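Local coordinates for alpha-2,3-sialyltransferase (Campylobacter jejuni, PDB 2P2V), which acts as a monofunctional alpha-2,3-sialyltransferase, probably transferring sialic acid from CMP-sialic acid to a sugar acceptor, at residues Lys138-Glu141 and Asn145-Ile148; Leu122-Ile127 and Glu132-Ile137. All coordinates share one frame; numbering follows the deposited sequence.

Interaction 1: residues Lys138-Glu141 and Asn145-Ile148. With EDO (1,2-ethanediol), chain D; EDO (1,2-ethanediol), chain K.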
ATOM      1  N   LYS A 138      20.608  11.504   5.438  1.00 21.62           N
ATOM      2  CA  LYS A 138      20.647  10.137   4.866  1.00 21.74           C
ATOM      3  C   LYS A 138      21.922   9.846   4.123  1.00 22.16           C
ATOM      4  O   LYS A 138      22.466   8.724   4.257  1.00 21.68           O
ATOM      5  CB  LYS A 138      19.407   9.856   3.993  1.00 21.09           C
ATOM      6  CG  LYS A 138      18.099   9.937   4.825  1.00 18.21           C
ATOM      7  CD  LYS A 138      17.040   9.130   4.135  1.00 16.46           C
ATOM      8  CE  LYS A 138      16.106   8.598   5.174  1.00 16.71           C
ATOM      9  NZ  LYS A 138      15.111   7.682   4.650  1.00 20.21           N
ATOM     10  N   TYR A 139      22.428  10.827   3.373  1.00 22.88           N
ATOM     11  CA  TYR A 139      23.662  10.660   2.618  1.00 23.65           C
ATOM     12  C   TYR A 139      24.798  10.383   3.624  1.00 24.01           C
ATOM     13  O   TYR A 139      25.587   9.450   3.457  1.00 23.93           O
ATOM     14  CB  TYR A 139      23.993  11.933   1.813  1.00 24.09           C
ATOM     15  CG  TYR A 139      25.274  11.840   1.011  1.00 24.53           C
ATOM     16  CD1 TYR A 139      25.477  10.795   0.101  1.00 21.22           C
ATOM     17  CD2 TYR A 139      26.287  12.832   1.117  1.00 25.42           C
ATOM     18  CE1 TYR A 139      26.652  10.713  -0.659  1.00 24.34           C
ATOM     19  CE2 TYR A 139      27.474  12.747   0.341  1.00 27.36           C
ATOM     20  CZ  TYR A 139      27.658  11.681  -0.518  1.00 26.21           C
ATOM     21  OH  TYR A 139      28.804  11.531  -1.291  1.00 26.69           O
ATOM     22  N   ASN A 140      24.872  11.187   4.663  1.00 23.55           N
ATOM     23  CA  ASN A 140      25.958  10.958   5.673  1.00 24.54           C
ATOM     24  C   ASN A 140      25.829   9.680   6.482  1.00 24.77           C
ATOM     25  O   ASN A 140      26.846   8.994   6.717  1.00 25.18           O
ATOM     26  CB  ASN A 140      26.057  12.111   6.625  1.00 25.49           C
ATOM     27  CG  ASN A 140      26.701  13.281   6.012  1.00 30.75           C
ATOM     28  OD1 ASN A 140      27.820  13.204   5.534  1.00 35.84           O
ATOM     29  ND2 ASN A 140      25.994  14.368   5.977  1.00 33.39           N
ATOM     30  N   GLU A 141      24.603   9.307   6.847  1.00 23.59           N
ATOM     31  CA  GLU A 141      24.369   7.993   7.463  1.00 23.74           C
ATOM     32  C   GLU A 141      24.784   6.862   6.569  1.00 24.68           C
ATOM     33  O   GLU A 141      25.639   5.955   6.949  1.00 23.92           O
ATOM     34  CB  GLU A 141      22.881   7.873   7.831  1.00 25.99           C
ATOM     35  CG  GLU A 141      22.467   6.489   8.354  1.00 23.96           C
ATOM     36  CD  GLU A 141      22.846   6.265   9.801  1.00 31.66           C
ATOM     37  OE1 GLU A 141      22.543   7.102  10.662  1.00 23.28           O
ATOM     38  OE2 GLU A 141      23.457   5.209  10.084  1.00 25.79           O
ATOM     39  N   ASN A 145      28.465   6.629   7.698  1.00 28.89           N
ATOM     40  CA  ASN A 145      28.215   6.114   9.051  1.00 29.09           C
ATOM     41  C   ASN A 145      28.245   7.203  10.098  1.00 29.51           C
ATOM     42  O   ASN A 145      28.762   7.024  11.191  1.00 29.95           O
ATOM     43  CB  ASN A 145      29.240   5.001   9.356  1.00 30.78           C
ATOM     44  CG  ASN A 145      28.906   4.223  10.609  1.00 32.93           C
ATOM     45  OD1 ASN A 145      27.734   3.942  10.915  1.00 32.70           O
ATOM     46  ND2 ASN A 145      29.955   3.858  11.358  1.00 38.74           N
ATOM     47  N   LYS A 146      27.701   8.363   9.751  1.00 26.74           N
ATOM     48  CA  LYS A 146      27.519   9.469  10.673  1.00 28.03           C
ATOM     49  C   LYS A 146      26.041   9.654  10.983  1.00 27.02           C
ATOM     50  O   LYS A 146      25.232   9.732  10.059  1.00 26.50           O
ATOM     51  CB  LYS A 146      28.076  10.763  10.056  1.00 28.21           C
ATOM     52  CG  LYS A 146      29.627  10.810   9.998  1.00 29.70           C
ATOM     53  CD  LYS A 146      30.133  12.259   9.903  1.00 31.09           C
ATOM     54  CE  LYS A 146      29.815  12.887   8.577  1.00 37.02           C
ATOM     55  NZ  LYS A 146      30.239  14.356   8.512  1.00 36.47           N
ATOM     56  N   ARG A 147      25.687   9.742  12.258  1.00 25.50           N
ATOM     57  CA  ARG A 147      24.285   9.890  12.664  1.00 25.99           C
ATOM     58  C   ARG A 147      24.123  11.005  13.661  1.00 26.24           C
ATOM     59  O   ARG A 147      24.933  11.141  14.573  1.00 26.40           O
ATOM     60  CB  ARG A 147      23.757   8.578  13.281  1.00 25.77           C
ATOM     61  CG  ARG A 147      22.294   8.648  13.749  1.00 25.23           C
ATOM     62  CD  ARG A 147      21.864   7.240  14.247  1.00 26.10           C
ATOM     63  NE  ARG A 147      22.175   6.190  13.289  1.00 28.22           N
ATOM     64  CZ  ARG A 147      22.056   4.894  13.576  1.00 32.04           C
ATOM     65  NH1 ARG A 147      21.618   4.538  14.777  1.00 31.69           N
ATOM     66  NH2 ARG A 147      22.361   3.958  12.691  1.00 30.29           N
ATOM     67  N   ILE A 148      23.033  11.768  13.549  1.00 24.72           N
ATOM     68  CA  ILE A 148      22.789  12.817  14.513  1.00 25.55           C
ATOM     69  C   ILE A 148      22.309  12.215  15.830  1.00 26.12           C
ATOM     70  O   ILE A 148      21.683  11.126  15.853  1.00 27.27           O
ATOM     71  CB  ILE A 148      21.769  13.836  13.989  1.00 24.62           C
ATOM     72  CG1 ILE A 148      20.386  13.177  13.776  1.00 23.04           C
ATOM     73  CG2 ILE A 148      22.343  14.567  12.679  1.00 25.14           C
ATOM     74  CD1 ILE A 148      19.295  14.227  13.335  1.00 23.84           C
TER
HETATM   75  C1  EDO D 702      17.743   9.317  17.537  1.00 45.77           C
HETATM   76  O1  EDO D 702      18.025   7.923  17.283  1.00 47.91           O
HETATM   77  C2  EDO D 702      18.845  10.139  16.896  1.00 45.78           C
HETATM   78  O2  EDO D 702      19.981   9.297  16.644  1.00 44.17           O
HETATM   79  C1  EDO K 709      20.973   6.211  18.735  1.00 57.11           C
HETATM   80  O1  EDO K 709      20.703   6.403  17.346  1.00 56.02           O
HETATM   81  C2  EDO K 709      21.703   4.894  18.925  1.00 56.77           C
HETATM   82  O2  EDO K 709      23.095   5.179  18.728  1.00 56.75           O
HETATM   83  O   HOH W   1      29.152  16.107   6.645  1.00 48.25           O

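Interaction 2: residues Leu122-Ile127 and Glu132-Ile137. With EDO (1,2-ethanediol), chain J.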
ATOM      1  N   LEU A 122       5.613   8.499  14.343  1.00 17.66           N
ATOM      2  CA  LEU A 122       6.946   8.263  13.828  1.00 19.55           C
ATOM      3  C   LEU A 122       7.579   9.578  13.449  1.00 20.84           C
ATOM      4  O   LEU A 122       7.031  10.284  12.572  1.00 20.18           O
ATOM      5  CB  LEU A 122       6.875   7.364  12.588  1.00 19.58           C
ATOM      6  CG  LEU A 122       6.417   5.937  12.952  1.00 19.50           C
ATOM      7  CD1 LEU A 122       6.002   5.263  11.645  1.00 22.27           C
ATOM      8  CD2 LEU A 122       7.641   5.225  13.690  1.00 18.34           C
ATOM      9  N   GLY A 123       8.732   9.852  14.038  1.00 19.74           N
ATOM     10  CA  GLY A 123       9.470  11.098  13.753  1.00 22.44           C
ATOM     11  C   GLY A 123       9.854  11.278  12.303  1.00 20.99           C
ATOM     12  O   GLY A 123       9.906  12.411  11.818  1.00 21.56           O
ATOM     13  N   TYR A 124      10.175  10.201  11.573  1.00 17.75           N
ATOM     14  CA  TYR A 124      10.600  10.417  10.203  1.00 18.27           C
ATOM     15  C   TYR A 124       9.509  11.083   9.346  1.00 19.02           C
ATOM     16  O   TYR A 124       9.857  11.750   8.366  1.00 21.03           O
ATOM     17  CB  TYR A 124      11.021   9.122   9.495  1.00 19.64           C
ATOM     18  CG  TYR A 124       9.947   8.276   8.928  1.00 20.69           C
ATOM     19  CD1 TYR A 124       9.389   8.567   7.682  1.00 22.67           C
ATOM     20  CD2 TYR A 124       9.534   7.072   9.580  1.00 19.45           C
ATOM     21  CE1 TYR A 124       8.405   7.736   7.125  1.00 24.44           C
ATOM     22  CE2 TYR A 124       8.571   6.276   9.033  1.00 22.62           C
ATOM     23  CZ  TYR A 124       8.023   6.595   7.805  1.00 24.41           C
ATOM     24  OH  TYR A 124       7.072   5.769   7.244  1.00 27.36           O
ATOM     25  N   GLU A 125       8.257  10.881   9.687  1.00 19.39           N
ATOM     26  CA  GLU A 125       7.127  11.403   8.905  1.00 21.44           C
ATOM     27  C   GLU A 125       7.131  12.938   8.995  1.00 21.60           C
ATOM     28  O   GLU A 125       6.491  13.631   8.144  1.00 23.39           O
ATOM     29  CB  GLU A 125       5.805  10.839   9.414  1.00 21.45           C
ATOM     30  CG  GLU A 125       5.672   9.350   9.023  1.00 22.11           C
ATOM     31  CD  GLU A 125       4.388   8.666   9.483  1.00 25.08           C
ATOM     32  OE1 GLU A 125       3.781   9.063  10.462  1.00 31.26           O
ATOM     33  OE2 GLU A 125       4.005   7.685   8.817  1.00 35.17           O
ATOM     34  N   VAL A 126       7.813  13.448   9.999  1.00 21.40           N
ATOM     35  CA  VAL A 126       7.866  14.939  10.272  1.00 21.91           C
ATOM     36  C   VAL A 126       9.150  15.452   9.677  1.00 23.15           C
ATOM     37  O   VAL A 126       9.137  16.369   8.886  1.00 22.69           O
ATOM     38  CB  VAL A 126       7.739  15.275  11.793  1.00 20.18           C
ATOM     39  CG1 VAL A 126       8.107  16.787  12.104  1.00 23.05           C
ATOM     40  CG2 VAL A 126       6.379  14.936  12.331  1.00 20.64           C
ATOM     41  N   ILE A 127      10.305  14.821   9.966  1.00 21.62           N
ATOM     42  CA  ILE A 127      11.533  15.388   9.430  1.00 21.75           C
ATOM     43  C   ILE A 127      11.720  15.167   7.917  1.00 21.73           C
ATOM     44  O   ILE A 127      12.559  15.820   7.317  1.00 23.71           O
ATOM     45  CB  ILE A 127      12.827  14.929  10.179  1.00 22.59           C
ATOM     46  CG1 ILE A 127      12.886  13.411  10.157  1.00 22.04           C
ATOM     47  CG2 ILE A 127      12.780  15.455  11.609  1.00 23.88           C
ATOM     48  CD1 ILE A 127      14.302  12.899  10.380  1.00 24.54           C
ATOM     49  N   GLU A 132      15.983  19.224   2.171  1.00 24.90           N
ATOM     50  CA  GLU A 132      17.398  19.328   2.021  1.00 26.02           C
ATOM     51  C   GLU A 132      18.140  18.666   3.208  1.00 22.80           C
ATOM     52  O   GLU A 132      19.130  17.923   3.000  1.00 25.09           O
ATOM     53  CB  GLU A 132      17.792  20.805   1.845  1.00 24.94           C
ATOM     54  CG  GLU A 132      19.290  20.998   1.870  1.00 30.40           C
ATOM     55  CD  GLU A 132      19.760  22.392   1.442  1.00 31.82           C
ATOM     56  OE1 GLU A 132      18.884  23.262   1.197  1.00 34.94           O
ATOM     57  OE2 GLU A 132      21.012  22.568   1.379  1.00 35.84           O
ATOM     58  N   PHE A 133      17.648  18.894   4.425  1.00 22.23           N
ATOM     59  CA  PHE A 133      18.323  18.408   5.655  1.00 22.22           C
ATOM     60  C   PHE A 133      18.193  16.876   5.695  1.00 21.55           C
ATOM     61  O   PHE A 133      19.184  16.134   5.964  1.00 22.52           O
ATOM     62  CB  PHE A 133      17.690  19.011   6.905  1.00 22.71           C
ATOM     63  CG  PHE A 133      18.342  18.542   8.166  1.00 23.88           C
ATOM     64  CD1 PHE A 133      19.576  19.047   8.563  1.00 25.72           C
ATOM     65  CD2 PHE A 133      17.726  17.522   8.948  1.00 25.11           C
ATOM     66  CE1 PHE A 133      20.203  18.610   9.740  1.00 26.65           C
ATOM     67  CE2 PHE A 133      18.382  17.036  10.151  1.00 22.35           C
ATOM     68  CZ  PHE A 133      19.592  17.566  10.535  1.00 26.13           C
ATOM     69  N   TYR A 134      17.023  16.410   5.319  1.00 21.22           N
ATOM     70  CA  TYR A 134      16.737  14.942   5.318  1.00 21.97           C
ATOM     71  C   TYR A 134      17.632  14.205   4.338  1.00 21.84           C
ATOM     72  O   TYR A 134      18.175  13.140   4.650  1.00 23.63           O
ATOM     73  CB  TYR A 134      15.291  14.719   4.939  1.00 22.65           C
ATOM     74  CG  TYR A 134      14.745  13.312   5.194  1.00 22.14           C
ATOM     75  CD1 TYR A 134      14.171  12.572   4.176  1.00 22.44           C
ATOM     76  CD2 TYR A 134      14.645  12.845   6.519  1.00 22.29           C
ATOM     77  CE1 TYR A 134      13.522  11.330   4.449  1.00 22.40           C
ATOM     78  CE2 TYR A 134      14.035  11.580   6.805  1.00 21.69           C
ATOM     79  CZ  TYR A 134      13.484  10.857   5.775  1.00 23.49           C
ATOM     80  OH  TYR A 134      12.875   9.628   6.065  1.00 28.22           O
ATOM     81  N   ALA A 135      17.796  14.742   3.116  1.00 21.83           N
ATOM     82  CA  ALA A 135      18.727  14.147   2.179  1.00 22.26           C
ATOM     83  C   ALA A 135      20.159  14.197   2.675  1.00 21.56           C
ATOM     84  O   ALA A 135      20.948  13.260   2.450  1.00 23.40           O
ATOM     85  CB  ALA A 135      18.604  14.819   0.780  1.00 19.87           C
ATOM     86  N   TYR A 136      20.540  15.293   3.332  1.00 22.91           N
ATOM     87  CA  TYR A 136      21.896  15.415   3.862  1.00 22.98           C
ATOM     88  C   TYR A 136      22.178  14.400   4.990  1.00 22.14           C
ATOM     89  O   TYR A 136      23.249  13.730   5.008  1.00 22.67           O
ATOM     90  CB  TYR A 136      22.086  16.878   4.361  1.00 25.34           C
ATOM     91  CG  TYR A 136      23.098  17.093   5.455  1.00 26.79           C
ATOM     92  CD1 TYR A 136      22.708  17.098   6.774  1.00 29.64           C
ATOM     93  CD2 TYR A 136      24.445  17.356   5.168  1.00 32.65           C
ATOM     94  CE1 TYR A 136      23.602  17.301   7.786  1.00 32.10           C
ATOM     95  CE2 TYR A 136      25.384  17.586   6.209  1.00 33.25           C
ATOM     96  CZ  TYR A 136      24.926  17.563   7.512  1.00 32.64           C
ATOM     97  OH  TYR A 136      25.772  17.763   8.582  1.00 34.56           O
ATOM     98  N   ILE A 137      21.229  14.220   5.889  1.00 20.51           N
ATOM     99  CA  ILE A 137      21.466  13.181   6.984  1.00 20.26           C
ATOM    100  C   ILE A 137      21.449  11.786   6.433  1.00 22.67           C
ATOM    101  O   ILE A 137      22.218  10.920   6.909  1.00 21.67           O
ATOM    102  CB  ILE A 137      20.558  13.391   8.215  1.00 21.92           C
ATOM    103  CG1 ILE A 137      19.038  13.133   7.923  1.00 20.69           C
ATOM    104  CG2 ILE A 137      20.773  14.829   8.814  1.00 21.40           C
ATOM    105  CD1 ILE A 137      18.116  13.158   9.187  1.00 20.04           C
TER
HETATM  106  C1  EDO J 708      17.681  27.399   1.286  1.00 52.76           C
HETATM  107  O1  EDO J 708      17.226  28.058   2.466  1.00 52.34           O
HETATM  108  C2  EDO J 708      19.094  26.909   1.564  1.00 54.19           C
HETATM  109  O2  EDO J 708      19.352  25.790   0.716  1.00 51.79           O

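Interaction 1: residues Lys138-Glu141 and Asn145-Ile148
Glu141 and Arg147 both carry CG anti to the backbone N, and each chain then bends once, Glu141 at chi2 (79°) and Arg147 at chi3 (-50°), which swings the carboxylate round toward segment 145-148 and presents the NE/NH2 edge of the guanidinium to it. In this side-on salt bridge, Arg147 NE reaches Glu141 OE1 at 2.8 Å, on the syn side of that oxygen, while Arg147 NH2 bonds Glu141 OE2 at 3.1 Å from above the carboxylate plane. Both acceptors lie close to the plane of the guanidinium, yet the two flat groups are twisted by 40°, and Glu141 OE1 also comes within 3.2 Å of Arg147 CB. Two nearly straight bonds, one to each oxygen, fix the rotation of both groups. At another edge, Arg147 NH1 makes a weak bond to an ethanediol, probably from the crystallisation liquor.

The backbone completes the link at the C-terminal end of the helix. Asn145, with positive phi, turns the chain out of the helix, its N bonded to Glu141 O at 3.0 Å, and Lys146 N comes back to Asn140 O at 3.2 Å. Lys146 O receives a CA-H...O contact from Glu141 CA at 3.2 Å. The bent Lys146 side chain lies across Asn140, Lys146 CE being 3.7 Å from Asn140 OD1, and its NZ donates to a water that weakly bridges to the same amide oxygen.

The contact terminates helix 131-144 and starts the loop to helix 150-161, in the sialyltransferase part of a longer membrane protein. Arg147 lies about 7 Å, side chain to ligand, from the bound CMP-sialic acid analogue. Tyr209 of helix 207-221 packs on Asn140, Lys146 and Ile148, whereas Tyr139 bonds His78 and Gln82 of the second subunit.

Interaction 2: residues Leu122-Ile127 and Glu132-Ile137
The contact belongs to the helical connection that leaves edge strand 121-122 of the Rossmann-like parallel sheet: the short helix 124-127 packs against the opening turns of helix 131-144, and Tyr134 and Ile127 carry the join in nearly equal measure. A chi1 of -167° swings the Tyr134 ring back toward the short helix, which it meets along its length. At the near end, Ile127 O approaches ring atom CD2 of Tyr134 at 3.7 Å, obliquely to the ring. Farther out, the tip of Ile127 takes over, Ile127 CD1 resting 3.8 Å from Tyr134 CE2, and the two side chains cross at about a right angle. At the far end the Tyr134 hydroxyl lies beside Tyr124, with Tyr134 OH 3.9 Å from Tyr124 CB.

Ile127 owes its reach to a chi1 of 56°, which puts CG1 between the backbone N and carbonyl carbon and lets CD1 also touch Ile137 CD1 at 4.0 Å. No hydrogen bond crosses between the two segments, which are joined by van der Waals packing that includes the Ile127 carbonyl and the Tyr134 hydroxyl. Within the turn, Gly123 O accepts from both Val126 N and Ile127 N, at 3.0 and 3.1 Å, and Tyr124 N is bonded to Thr98 OG1.

Beyond the pair, Tyr134 OH makes a weak bond to Lys138 NZ one turn along its helix, and Pro118 of the second subunit packs on the same tyrosine. Helix 150-161 meets Ile127 through Tyr153 and Ile157, while helix 207-221 packs on Phe133 and Ile137 through Leu217 and Tyr209.

From the N terminus, the chain leaves edge strand 121-122 and first forms interaction 2, where the turn between helix 124-127 and helix 131-144 is closed by packing. It then runs along helix 131-144 to interaction 1, which closes the tighter turn at that helix's end before helix 150-161 begins. The two are in series, neither enclosing nor crossing the other, with centres about 11 Å apart. They meet directly where Ile148 CG2 packs on Ile137 CG2 at 4.2 Å. Together they tie both ends of helix 131-144 to the adjoining chain, and both also touch the second subunit.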